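Local structure of putative Lipoprotein (Shewanella oneidensis, 3U24) at residues A[468-473]-A[499-504]; A[473-478]-A[494-499]. The protein is of unknown function but binds zinc and calcium ions and is probably related to the zinc metallopeptidases. All coordinates share one frame; numbering follows the deposited sequence.

Interaction 1 (A[468-473]-A[499-504])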
ATOM      1  N   TRP A 468     -13.573   9.255  -9.975  1.00 27.69           N
ATOM      2  CA  TRP A 468     -12.828   8.256  -9.222  1.00 28.60           C
ATOM      3  C   TRP A 468     -11.676   7.675 -10.009  1.00 26.69           C
ATOM      4  O   TRP A 468     -10.569   7.591  -9.520  1.00 26.07           O
ATOM      5  CB  TRP A 468     -13.824   7.186  -8.819  1.00 31.39           C
ATOM      6  CG  TRP A 468     -13.431   6.205  -7.763  1.00 34.27           C
ATOM      7  CD1 TRP A 468     -13.111   4.858  -7.941  1.00 36.75           C
ATOM      8  CD2 TRP A 468     -13.424   6.409  -6.312  1.00 35.58           C
ATOM      9  NE1 TRP A 468     -12.883   4.245  -6.723  1.00 37.74           N
ATOM     10  CE2 TRP A 468     -13.051   5.116  -5.716  1.00 36.55           C
ATOM     11  CE3 TRP A 468     -13.653   7.497  -5.477  1.00 37.33           C
ATOM     12  CZ2 TRP A 468     -12.923   4.945  -4.354  1.00 38.49           C
ATOM     13  CZ3 TRP A 468     -13.516   7.310  -4.102  1.00 38.27           C
ATOM     14  CH2 TRP A 468     -13.166   6.059  -3.555  1.00 38.11           C
ATOM     15  N   ASN A 469     -11.903   7.316 -11.257  1.00 25.91           N
ATOM     16  CA  ASN A 469     -10.822   6.831 -12.105  1.00 25.65           C
ATOM     17  C   ASN A 469      -9.723   7.870 -12.281  1.00 24.82           C
ATOM     18  O   ASN A 469      -8.528   7.520 -12.315  1.00 23.09           O
ATOM     19  CB  ASN A 469     -11.383   6.437 -13.480  1.00 27.61           C
ATOM     20  CG  ASN A 469     -10.519   5.425 -14.231  1.00 28.21           C
ATOM     21  OD1 ASN A 469     -10.346   5.566 -15.421  1.00 30.57           O
ATOM     22  ND2 ASN A 469     -10.020   4.389 -13.552  1.00 29.38           N
ATOM     23  N   LEU A 470     -10.099   9.146 -12.410  1.00 24.60           N
ATOM     24  CA  LEU A 470      -9.087  10.204 -12.527  1.00 25.06           C
ATOM     25  C   LEU A 470      -8.089  10.243 -11.350  1.00 25.61           C
ATOM     26  O   LEU A 470      -6.917  10.564 -11.540  1.00 24.14           O
ATOM     27  CB  LEU A 470      -9.723  11.586 -12.729  1.00 25.84           C
ATOM     28  CG  LEU A 470     -10.258  11.858 -14.138  1.00 26.33           C
ATOM     29  CD1 LEU A 470     -11.051  13.157 -14.152  1.00 27.66           C
ATOM     30  CD2 LEU A 470      -9.112  11.902 -15.154  1.00 25.57           C
ATOM     31  N   ARG A 471      -8.533   9.890 -10.153  1.00 27.11           N
ATOM     32  CA  ARG A 471      -7.630   9.803  -8.987  1.00 30.65           C
ATOM     33  C   ARG A 471      -6.425   8.894  -9.309  1.00 28.03           C
ATOM     34  O   ARG A 471      -5.259   9.203  -9.021  1.00 25.98           O
ATOM     35  CB  ARG A 471      -8.413   9.195  -7.813  1.00 36.71           C
ATOM     36  CG  ARG A 471      -8.114   9.687  -6.401  1.00 45.85           C
ATOM     37  CD  ARG A 471      -9.265   9.266  -5.447  1.00 53.25           C
ATOM     38  NE  ARG A 471      -9.052   7.952  -4.798  1.00 60.02           N
ATOM     39  CZ  ARG A 471      -9.365   6.733  -5.293  1.00 66.00           C
ATOM     40  NH1 ARG A 471      -9.083   5.643  -4.565  1.00 66.08           N
ATOM     41  NH2 ARG A 471      -9.942   6.560  -6.496  1.00 64.33           N
ATOM     42  N   VAL A 472      -6.746   7.740  -9.883  1.00 25.15           N
ATOM     43  CA  VAL A 472      -5.766   6.710 -10.142  1.00 25.01           C
ATOM     44  C   VAL A 472      -4.817   7.131 -11.277  1.00 23.70           C
ATOM     45  O   VAL A 472      -3.595   7.028 -11.148  1.00 23.78           O
ATOM     46  CB  VAL A 472      -6.517   5.387 -10.421  1.00 26.04           C
ATOM     47  CG1 VAL A 472      -5.611   4.380 -11.031  1.00 25.93           C
ATOM     48  CG2 VAL A 472      -7.104   4.902  -9.091  1.00 26.92           C
ATOM     49  N   ILE A 473      -5.389   7.681 -12.333  1.00 22.14           N
ATOM     50  CA  ILE A 473      -4.635   8.198 -13.469  1.00 22.58           C
ATOM     51  C   ILE A 473      -3.708   9.354 -13.010  1.00 22.76           C
ATOM     52  O   ILE A 473      -2.478   9.320 -13.259  1.00 20.87           O
ATOM     53  CB  ILE A 473      -5.585   8.665 -14.611  1.00 22.47           C
ATOM     54  CG1 ILE A 473      -6.460   7.477 -15.115  1.00 22.42           C
ATOM     55  CG2 ILE A 473      -4.797   9.263 -15.759  1.00 21.94           C
ATOM     56  CD1 ILE A 473      -7.594   7.889 -16.057  1.00 22.72           C
ATOM     57  N   GLU A 499      -7.676  19.025 -12.813  1.00 41.49           N
ATOM     58  CA  GLU A 499      -7.764  17.905 -13.765  1.00 41.28           C
ATOM     59  C   GLU A 499      -8.517  16.732 -13.150  1.00 38.75           C
ATOM     60  O   GLU A 499      -9.284  16.106 -13.841  1.00 40.67           O
ATOM     61  CB  GLU A 499      -6.380  17.451 -14.262  1.00 41.51           C
ATOM     62  CG  GLU A 499      -5.530  18.547 -14.922  1.00 44.72           C
ATOM     63  CD  GLU A 499      -6.175  19.175 -16.160  1.00 47.23           C
ATOM     64  OE1 GLU A 499      -6.743  18.445 -16.998  1.00 49.26           O
ATOM     65  OE2 GLU A 499      -6.124  20.416 -16.306  1.00 53.40           O
ATOM     66  N   ALA A 500      -8.315  16.482 -11.853  1.00 36.25           N
ATOM     67  CA  ALA A 500      -8.939  15.371 -11.126  1.00 34.42           C
ATOM     68  C   ALA A 500     -10.059  15.786 -10.191  1.00 34.37           C
ATOM     69  O   ALA A 500     -10.568  14.947  -9.471  1.00 31.53           O
ATOM     70  CB  ALA A 500      -7.891  14.623 -10.315  1.00 32.25           C
ATOM     71  N   PHE A 501     -10.395  17.078 -10.154  1.00 35.69           N
ATOM     72  CA  PHE A 501     -11.560  17.570  -9.407  1.00 38.62           C
ATOM     73  C   PHE A 501     -11.538  17.233  -7.920  1.00 39.29           C
ATOM     74  O   PHE A 501     -12.580  17.025  -7.314  1.00 41.51           O
ATOM     75  CB  PHE A 501     -12.865  17.099 -10.078  1.00 39.76           C
ATOM     76  CG  PHE A 501     -12.846  17.283 -11.563  1.00 40.98           C
ATOM     77  CD1 PHE A 501     -12.811  18.557 -12.109  1.00 44.31           C
ATOM     78  CD2 PHE A 501     -12.781  16.200 -12.414  1.00 40.89           C
ATOM     79  CE1 PHE A 501     -12.755  18.742 -13.484  1.00 45.60           C
ATOM     80  CE2 PHE A 501     -12.710  16.376 -13.783  1.00 41.90           C
ATOM     81  CZ  PHE A 501     -12.695  17.647 -14.320  1.00 44.22           C
ATOM     82  N   GLN A 502     -10.345  17.215  -7.335  1.00 38.88           N
ATOM     83  CA  GLN A 502     -10.194  17.026  -5.889  1.00 40.37           C
ATOM     84  C   GLN A 502     -10.187  18.336  -5.061  1.00 40.06           C
ATOM     85  O   GLN A 502      -9.948  19.438  -5.573  1.00 38.52           O
ATOM     86  CB  GLN A 502      -8.926  16.210  -5.599  1.00 41.83           C
ATOM     87  CG  GLN A 502      -9.129  14.743  -5.931  1.00 43.58           C
ATOM     88  CD  GLN A 502      -7.881  13.940  -5.896  1.00 43.76           C
ATOM     89  OE1 GLN A 502      -6.931  14.230  -5.173  1.00 48.62           O
ATOM     90  NE2 GLN A 502      -7.876  12.895  -6.687  1.00 51.09           N
ATOM     91  N   GLN A 503     -10.444  18.163  -3.772  1.00 39.87           N
ATOM     92  CA  GLN A 503     -10.404  19.236  -2.789  1.00 41.68           C
ATOM     93  C   GLN A 503      -8.966  19.584  -2.437  1.00 41.47           C
ATOM     94  O   GLN A 503      -8.022  18.778  -2.590  1.00 36.96           O
ATOM     95  CB  GLN A 503     -11.067  18.790  -1.483  1.00 43.34           C
ATOM     96  CG  GLN A 503     -12.527  18.430  -1.581  1.00 45.24           C
ATOM     97  CD  GLN A 503     -13.392  19.659  -1.715  1.00 50.47           C
ATOM     98  OE1 GLN A 503     -14.095  19.812  -2.719  1.00 54.01           O
ATOM     99  NE2 GLN A 503     -13.327  20.572  -0.706  1.00 49.43           N
ATOM    100  N   ARG A 504      -8.834  20.758  -1.860  1.00 41.53           N
ATOM    101  CA  ARG A 504      -7.555  21.297  -1.483  1.00 41.05           C
ATOM    102  C   ARG A 504      -6.755  20.375  -0.560  1.00 39.27           C
ATOM    103  O   ARG A 504      -5.585  20.107  -0.795  1.00 38.76           O
ATOM    104  CB  ARG A 504      -7.808  22.620  -0.773  1.00 43.40           C
ATOM    105  CG  ARG A 504      -6.549  23.315  -0.317  1.00 44.14           C
ATOM    106  CD  ARG A 504      -5.780  23.881  -1.493  1.00 44.62           C
ATOM    107  NE  ARG A 504      -4.381  24.044  -1.120  1.00 46.20           N
ATOM    108  CZ  ARG A 504      -3.506  24.819  -1.756  1.00 46.27           C
ATOM    109  NH1 ARG A 504      -3.879  25.528  -2.826  1.00 44.13           N
ATOM    110  NH2 ARG A 504      -2.251  24.885  -1.296  1.00 47.26           N
TER

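Interaction 2 (A[473-478]-A[494-499]). With CA (calcium ion), chain T.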
ATOM      1  N   ILE A 473      -5.389   7.681 -12.333  1.00 22.14           N
ATOM      2  CA  ILE A 473      -4.635   8.198 -13.469  1.00 22.58           C
ATOM      3  C   ILE A 473      -3.708   9.354 -13.010  1.00 22.76           C
ATOM      4  O   ILE A 473      -2.478   9.320 -13.259  1.00 20.87           O
ATOM      5  CB  ILE A 473      -5.585   8.665 -14.611  1.00 22.47           C
ATOM      6  CG1 ILE A 473      -6.460   7.477 -15.115  1.00 22.42           C
ATOM      7  CG2 ILE A 473      -4.797   9.263 -15.759  1.00 21.94           C
ATOM      8  CD1 ILE A 473      -7.594   7.889 -16.057  1.00 22.72           C
ATOM      9  N   CYS A 474      -4.289  10.341 -12.326  1.00 22.76           N
ATOM     10  CA  CYS A 474      -3.518  11.482 -11.883  1.00 23.94           C
ATOM     11  C   CYS A 474      -2.509  11.154 -10.781  1.00 22.97           C
ATOM     12  O   CYS A 474      -1.495  11.842 -10.660  1.00 23.90           O
ATOM     13  CB  CYS A 474      -4.414  12.670 -11.517  1.00 26.04           C
ATOM     14  SG  CYS A 474      -5.382  13.299 -12.944  1.00 31.31           S
ATOM     15  N   ASN A 475      -2.723  10.092 -10.017  1.00 22.17           N
ATOM     16  CA  ASN A 475      -1.686   9.635  -9.066  1.00 21.73           C
ATOM     17  C   ASN A 475      -0.381   9.291  -9.796  1.00 21.46           C
ATOM     18  O   ASN A 475       0.702   9.576  -9.273  1.00 20.36           O
ATOM     19  CB  ASN A 475      -2.113   8.385  -8.282  1.00 22.36           C
ATOM     20  CG  ASN A 475      -2.999   8.694  -7.076  1.00 23.76           C
ATOM     21  OD1 ASN A 475      -3.166   9.839  -6.643  1.00 23.87           O
ATOM     22  ND2 ASN A 475      -3.535   7.631  -6.491  1.00 24.97           N
ATOM     23  N   THR A 476      -0.502   8.661 -10.981  1.00 20.66           N
ATOM     24  CA  THR A 476       0.620   8.258 -11.805  1.00 20.87           C
ATOM     25  C   THR A 476       1.296   9.464 -12.427  1.00 21.04           C
ATOM     26  O   THR A 476       2.513   9.594 -12.369  1.00 21.31           O
ATOM     27  CB  THR A 476       0.184   7.241 -12.902  1.00 21.00           C
ATOM     28  OG1 THR A 476      -0.132   6.023 -12.258  1.00 22.06           O
ATOM     29  CG2 THR A 476       1.265   6.957 -13.942  1.00 20.15           C
ATOM     30  N   ILE A 477       0.512  10.345 -13.014  1.00 21.37           N
ATOM     31  CA  ILE A 477       1.045  11.603 -13.568  1.00 21.38           C
ATOM     32  C   ILE A 477       1.849  12.388 -12.513  1.00 21.82           C
ATOM     33  O   ILE A 477       2.973  12.859 -12.762  1.00 23.30           O
ATOM     34  CB  ILE A 477      -0.088  12.447 -14.164  1.00 21.35           C
ATOM     35  CG1 ILE A 477      -0.723  11.670 -15.307  1.00 21.78           C
ATOM     36  CG2 ILE A 477       0.397  13.802 -14.686  1.00 21.72           C
ATOM     37  CD1 ILE A 477      -1.898  12.361 -15.939  1.00 22.53           C
ATOM     38  N   LEU A 478       1.282  12.499 -11.337  1.00 21.54           N
ATOM     39  CA  LEU A 478       1.861  13.267 -10.265  1.00 22.15           C
ATOM     40  C   LEU A 478       3.170  12.649  -9.805  1.00 22.09           C
ATOM     41  O   LEU A 478       4.219  13.332  -9.715  1.00 21.49           O
ATOM     42  CB  LEU A 478       0.876  13.324  -9.096  1.00 22.60           C
ATOM     43  CG  LEU A 478       1.377  13.951  -7.785  1.00 24.17           C
ATOM     44  CD1 LEU A 478       1.142  15.435  -7.838  1.00 25.03           C
ATOM     45  CD2 LEU A 478       0.657  13.426  -6.546  1.00 24.55           C
ATOM     46  N   ALA A 494      -2.649  21.993  -8.879  1.00 29.95           N
ATOM     47  CA  ALA A 494      -3.545  22.327  -9.995  1.00 31.06           C
ATOM     48  C   ALA A 494      -3.919  21.040 -10.753  1.00 30.89           C
ATOM     49  O   ALA A 494      -5.054  20.881 -11.130  1.00 32.75           O
ATOM     50  CB  ALA A 494      -2.911  23.402 -10.931  1.00 30.41           C
ATOM     51  N   LEU A 495      -2.985  20.086 -10.912  1.00 30.78           N
ATOM     52  CA  LEU A 495      -3.342  18.764 -11.449  1.00 29.80           C
ATOM     53  C   LEU A 495      -4.467  18.093 -10.625  1.00 30.25           C
ATOM     54  O   LEU A 495      -5.513  17.680 -11.146  1.00 29.12           O
ATOM     55  CB  LEU A 495      -2.118  17.848 -11.459  1.00 28.92           C
ATOM     56  CG  LEU A 495      -2.226  16.402 -12.006  1.00 28.43           C
ATOM     57  CD1 LEU A 495      -2.277  16.431 -13.549  1.00 28.30           C
ATOM     58  CD2 LEU A 495      -1.046  15.541 -11.496  1.00 26.44           C
HETATM   59  N   MSE A 496      -4.247  17.982  -9.325  1.00 29.80           N
HETATM   60  CA  MSE A 496      -5.158  17.219  -8.517  1.00 30.09           C
HETATM   61  C   MSE A 496      -6.510  17.938  -8.436  1.00 30.79           C
HETATM   62  O   MSE A 496      -7.549  17.307  -8.438  1.00 30.96           O
HETATM   63  CB  MSE A 496      -4.582  16.928  -7.119  1.00 30.16           C
HETATM   64  CG  MSE A 496      -3.346  15.967  -7.011  1.00 29.63           C
HETATM   65 SE   MSE A 496      -3.224  14.395  -8.234  0.80 31.59          SE
HETATM   66  CE  MSE A 496      -4.644  13.294  -7.484  1.00 30.83           C
HETATM   67  N   MSE A 497      -6.519  19.257  -8.417  1.00 33.32           N
HETATM   68  CA  MSE A 497      -7.787  19.984  -8.220  1.00 34.96           C
HETATM   69  C   MSE A 497      -8.484  20.278  -9.539  1.00 34.97           C
HETATM   70  O   MSE A 497      -9.681  20.104  -9.641  1.00 33.22           O
HETATM   71  CB  MSE A 497      -7.548  21.284  -7.464  1.00 37.89           C
HETATM   72  CG  MSE A 497      -7.044  21.101  -6.035  1.00 40.83           C
HETATM   73 SE   MSE A 497      -7.054  22.819  -4.990  1.00 48.83          SE
HETATM   74  CE  MSE A 497      -8.823  23.468  -5.486  1.00 47.47           C
ATOM     75  N   ASP A 498      -7.739  20.722 -10.543  1.00 37.08           N
ATOM     76  CA  ASP A 498      -8.341  21.164 -11.810  1.00 41.82           C
ATOM     77  C   ASP A 498      -8.553  20.026 -12.820  1.00 42.54           C
ATOM     78  O   ASP A 498      -9.497  20.077 -13.602  1.00 47.58           O
ATOM     79  CB  ASP A 498      -7.487  22.252 -12.458  1.00 43.85           C
ATOM     80  CG  ASP A 498      -7.332  23.487 -11.570  1.00 48.47           C
ATOM     81  OD1 ASP A 498      -8.146  23.715 -10.639  1.00 51.10           O
ATOM     82  OD2 ASP A 498      -6.385  24.253 -11.808  1.00 52.46           O
ATOM     83  N   GLU A 499      -7.676  19.025 -12.813  1.00 41.49           N
ATOM     84  CA  GLU A 499      -7.764  17.905 -13.765  1.00 41.28           C
ATOM     85  C   GLU A 499      -8.517  16.732 -13.150  1.00 38.75           C
ATOM     86  O   GLU A 499      -9.284  16.106 -13.841  1.00 40.67           O
ATOM     87  CB  GLU A 499      -6.380  17.451 -14.262  1.00 41.51           C
ATOM     88  CG  GLU A 499      -5.530  18.547 -14.922  1.00 44.72           C
ATOM     89  CD  GLU A 499      -6.175  19.175 -16.160  1.00 47.23           C
ATOM     90  OE1 GLU A 499      -6.743  18.445 -16.998  1.00 49.26           O
ATOM     91  OE2 GLU A 499      -6.124  20.416 -16.306  1.00 53.40           O
TER
HETATM   92 CA    CA T 604      -7.783  25.583  -9.317  1.00 67.50          CA
HETATM   93  O   HOH W   1      -6.317  26.583 -11.073  1.00 54.99           O
HETATM   94  O   HOH W   2      -8.987  26.613 -10.889  1.00 62.34           O
HETATM   95  O   HOH W   3      -5.388  25.420  -8.321  1.00 42.24           O

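Interaction 1 (A[468-473]-A[499-504])
Glu499 OE1 is held by three groups from other helices, accepting a hydrogen bond from Gln275 NE2 and forming salt bridges with Lys271 and Lys299, while the backbone carbonyl of the same residue faces Leu470. The carboxylate thus anchors the chain just ahead of Ala500, Phe501 and Gln502, which close over helix 459-485. Leu470 CD1 carries most of the touching: it lies 3.5 Å from Glu499 O and 3.6 Å from CE2 of Phe501, meeting the ring obliquely. This methyl gets there because CG stands beside the backbone N, opposite the carbonyl carbon (chi1 -76°). Further back, Leu470 CB packs on Ala500 CB at 4.3 Å. Phe501 leaves the helical course with positive phi (58°). Glu499 O rests 3.4 Å above the plane of the Phe501 ring, offset toward its rim. The ring also meets Ile302 and Arg303 of helix 298-309.

Gln502 reaches back with an extended chain, and its NE2 lies 3.2 Å from Arg471 CG, a snug contact with the alkyl part of the arginine, the two side chains crossing at about a right angle. Arg471 bends at chi3 and folds over its own helix, bringing NH2 3.4 Å above the plane of the Trp468 ring, over its centre; a weak bond from NH2 to Trp468 O adds to this. The chemistry is therefore divided: van der Waals contact, partly of carbon against polar atoms, joins the loop to the helix, while the Arg471 guanidinium turns back to Trp468 of its own helix and the Glu499 carboxylate is held by Gln275, Lys271 and Lys299.

Interaction 2 (A[473-478]-A[494-499])
A helical hairpin forms here, its arms 459-485 and 489-499 running nearly antiparallel, with 153° between the short segments and their axes 10.2 Å apart. Leu495 fills the gap between them: with its CG opposite the backbone N (chi1 -179°), CD2 reaches across to lie 3.8 Å from Leu478 CB and equally near Cys474 O, while Ile477 CG2 meets the same methyl at 3.9 Å. Beside it Met496, present as selenomethionine, bends at chi2 and chi3 and curls back so that SE rests 3.9 Å from Cys474 CB. The Met496 and Asn475 side chains cross at about a right angle, and CE lies near an OD1 that accepts a hydrogen bond from Lys510. The side chains meet mainly through carbon and selenium, with Cys474 O and Asn475 OD1 touching methyl groups, and a wider pi-type turn spans 495-499. On the outward side of the same helix, Asp498 OD1 binds a calcium ion at 2.3 Å, with three waters also on the metal. Further packing surrounds the hairpin: Ile477 and Thr476 touch helix 260-289, Asn475 and Thr476 reach helix 523-542, and Met496 meets Ala507 and Lys510 on helix 504-516.

Overall arrangement
The two contacts share helix 459-485 and lie about 6 Å apart, centre to centre, on the same side of the chain's centre. Along the sequence, 468-473 leads directly into 473-478; after the turn, 494-499 runs on into 499-504, so interaction 2 falls between the two halves of interaction 1, with Ile473 and Glu499 common to both. Gln502 N and Met496 O, 3.0 Å apart in a probable hydrogen bond, join the loop to the end of helix 489-499. Together the contacts fasten that short helix and its exit loop along one long helix within the largely helical DUF885 fold, and Arg471 lies about 6 Å, side chain to side chain, from zinc-binding His408.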